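Local coordinates for protein NADPH-quinone reductase (PDB 3HA2) that probably binds FMN in a flavodoxin-like domain and transfers electrons from NAD(P)H to quinones, at residues Y88-K93 with T132-L137. Sequence-based numbering, arbitrary orientation.
Sequences YALEGK and TKMMYL
Two backbone hydrogen bonds join 88-93 to 132-137: the N-H of G92 points almost straight at K133 O (2.9 Å), though from 34° outside that carbonyl's plane, and M135 N reaches K93 O, also at 2.9 Å, but within the carbonyl plane. K133 adds a cation-pi interaction, its NZ standing over one face of the Y88 ring, 4.3 Å from the centroid and close to the ring normal, while its CE makes a CH-pi contact there. Fully stretched past CG, the K133 side chain crosses that of E91, whose carboxylate lies against K133 CD (OE2 to CD 3.7 Å); E91 OE2 stays 4.6 Å from K133 NZ, too far for a salt bridge. In the flavodoxin-like fold 88-93 leads into strand 94-101, and 132-137 runs from helix 123-131 into the neighbouring parallel strand 135-143; K133, at positive phi, is the C-prime residue of the Schellman motif ending that helix, and overlapping type I and type II turns shape 88-93. Deeper in, selenomethionine M134 sets CG against L90 CB (3.7 Å), and a bend at chi3 (85°) brings its CE to K93 CB at 3.9 Å. F128 touches both L90 and M134, whereas K93 turns away, its NZ hydrogen-bonded to N52 O.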
loop_
_atom_site.group_PDB
_atom_site.type_symbol
_atom_site.label_atom_id
_atom_site.label_comp_id
_atom_site.label_asym_id
_atom_site.label_seq_id
_atom_site.Cartn_x
_atom_site.Cartn_y
_atom_site.Cartn_z
ATOM N N TYR A 88 8.436 11.370 -17.856
ATOM C CA TYR A 88 7.339 11.881 -17.012
ATOM C C TYR A 88 6.027 11.830 -17.785
ATOM O O TYR A 88 5.396 12.861 -18.028
ATOM C CB TYR A 88 7.621 13.312 -16.515
ATOM C CG TYR A 88 8.568 13.347 -15.343
ATOM C CD1 TYR A 88 8.090 13.302 -14.036
ATOM C CD2 TYR A 88 9.945 13.364 -15.541
ATOM C CE1 TYR A 88 8.952 13.308 -12.953
ATOM C CE2 TYR A 88 10.821 13.378 -14.462
ATOM C CZ TYR A 88 10.317 13.346 -13.178
ATOM O OH TYR A 88 11.179 13.354 -12.109
ATOM N N ALA A 89 5.647 10.612 -18.174
ATOM C CA ALA A 89 4.537 10.385 -19.094
ATOM C C ALA A 89 3.217 10.937 -18.571
ATOM O O ALA A 89 2.343 11.327 -19.357
ATOM C CB ALA A 89 4.403 8.896 -19.394
ATOM N N LEU A 90 3.099 10.996 -17.246
ATOM C CA LEU A 90 1.849 11.380 -16.585
ATOM C C LEU A 90 1.729 12.859 -16.278
ATOM O O LEU A 90 0.702 13.290 -15.747
ATOM C CB LEU A 90 1.663 10.559 -15.302
ATOM C CG LEU A 90 1.849 9.044 -15.485
ATOM C CD1 LEU A 90 1.894 8.357 -14.136
ATOM C CD2 LEU A 90 0.752 8.445 -16.358
ATOM N N GLU A 91 2.748 13.645 -16.633
ATOM C CA GLU A 91 2.778 15.062 -16.242
ATOM C C GLU A 91 1.540 15.805 -16.725
ATOM O O GLU A 91 1.217 15.758 -17.906
ATOM C CB GLU A 91 4.026 15.763 -16.792
ATOM C CG GLU A 91 4.126 17.226 -16.357
ATOM C CD GLU A 91 5.419 17.888 -16.797
ATOM O OE1 GLU A 91 6.198 17.267 -17.568
ATOM O OE2 GLU A 91 5.654 19.036 -16.362
ATOM N N GLY A 92 0.851 16.488 -15.812
ATOM C CA GLY A 92 -0.342 17.260 -16.172
ATOM C C GLY A 92 -1.661 16.491 -16.148
ATOM O O GLY A 92 -2.736 17.100 -16.261
ATOM N N LYS A 93 -1.594 15.165 -16.044
ATOM C CA LYS A 93 -2.811 14.351 -15.918
ATOM C C LYS A 93 -3.326 14.467 -14.482
ATOM O O LYS A 93 -2.571 14.837 -13.569
ATOM C CB LYS A 93 -2.544 12.880 -16.295
ATOM C CG LYS A 93 -2.044 12.688 -17.726
ATOM C CD LYS A 93 -1.722 11.208 -18.030
ATOM C CE LYS A 93 -1.024 11.063 -19.375
ATOM N NZ LYS A 93 -1.973 11.364 -20.501
ATOM N N THR A 132 5.195 12.319 -9.922
ATOM C CA THR A 132 5.003 12.162 -11.358
ATOM C C THR A 132 4.419 13.421 -12.011
ATOM O O THR A 132 4.079 13.397 -13.197
ATOM C CB THR A 132 4.120 10.922 -11.665
ATOM O OG1 THR A 132 2.884 11.023 -10.955
ATOM C CG2 THR A 132 4.809 9.638 -11.200
ATOM N N LYS A 133 4.288 14.500 -11.231
ATOM C CA LYS A 133 3.782 15.798 -11.715
ATOM C C LYS A 133 2.315 15.757 -12.177
ATOM O O LYS A 133 1.910 16.507 -13.084
ATOM C CB LYS A 133 4.684 16.378 -12.825
ATOM C CG LYS A 133 6.161 16.442 -12.440
ATOM C CD LYS A 133 7.042 17.044 -13.553
ATOM C CE LYS A 133 8.496 17.082 -13.084
ATOM N NZ LYS A 133 9.442 17.653 -14.103
HETATM N N MSE A 134 1.545 14.872 -11.545
HETATM C CA MSE A 134 0.099 14.793 -11.743
HETATM C C MSE A 134 -0.613 15.738 -10.770
HETATM O O MSE A 134 -0.042 16.114 -9.745
HETATM C CB MSE A 134 -0.383 13.363 -11.499
HETATM C CG MSE A 134 0.170 12.355 -12.468
HETATM SE SE MSE A 134 -0.528 10.571 -12.069
HETATM C CE MSE A 134 -2.218 10.685 -13.080
HETATM N N MSE A 135 -1.845 16.110 -11.108
HETATM C CA MSE A 135 -2.725 16.868 -10.247
HETATM C C MSE A 135 -3.598 15.906 -9.430
HETATM O O MSE A 135 -4.424 15.193 -9.983
HETATM C CB MSE A 135 -3.612 17.786 -11.103
HETATM C CG MSE A 135 -4.789 18.383 -10.370
HETATM SE SE MSE A 135 -4.176 19.629 -9.000
HETATM C CE MSE A 135 -3.431 21.042 -10.156
ATOM N N TYR A 136 -3.417 15.902 -8.118
ATOM C CA TYR A 136 -4.176 15.022 -7.228
ATOM C C TYR A 136 -5.533 15.639 -6.913
ATOM O O TYR A 136 -5.617 16.780 -6.400
ATOM C CB TYR A 136 -3.387 14.864 -5.935
ATOM C CG TYR A 136 -3.811 13.762 -5.014
ATOM C CD1 TYR A 136 -3.750 12.417 -5.426
ATOM C CD2 TYR A 136 -4.214 14.038 -3.706
ATOM C CE1 TYR A 136 -4.093 11.380 -4.569
ATOM C CE2 TYR A 136 -4.559 12.980 -2.822
ATOM C CZ TYR A 136 -4.495 11.668 -3.277
ATOM O OH TYR A 136 -4.792 10.632 -2.443
ATOM N N LEU A 137 -6.586 14.912 -7.268
ATOM C CA LEU A 137 -7.967 15.328 -6.991
ATOM C C LEU A 137 -8.375 14.984 -5.565
ATOM O O LEU A 137 -7.778 14.091 -4.955
ATOM C CB LEU A 137 -8.934 14.625 -7.953
ATOM C CG LEU A 137 -8.761 14.828 -9.463
ATOM C CD1 LEU A 137 -9.682 13.873 -10.227
ATOM C CD2 LEU A 137 -9.026 16.264 -9.870
#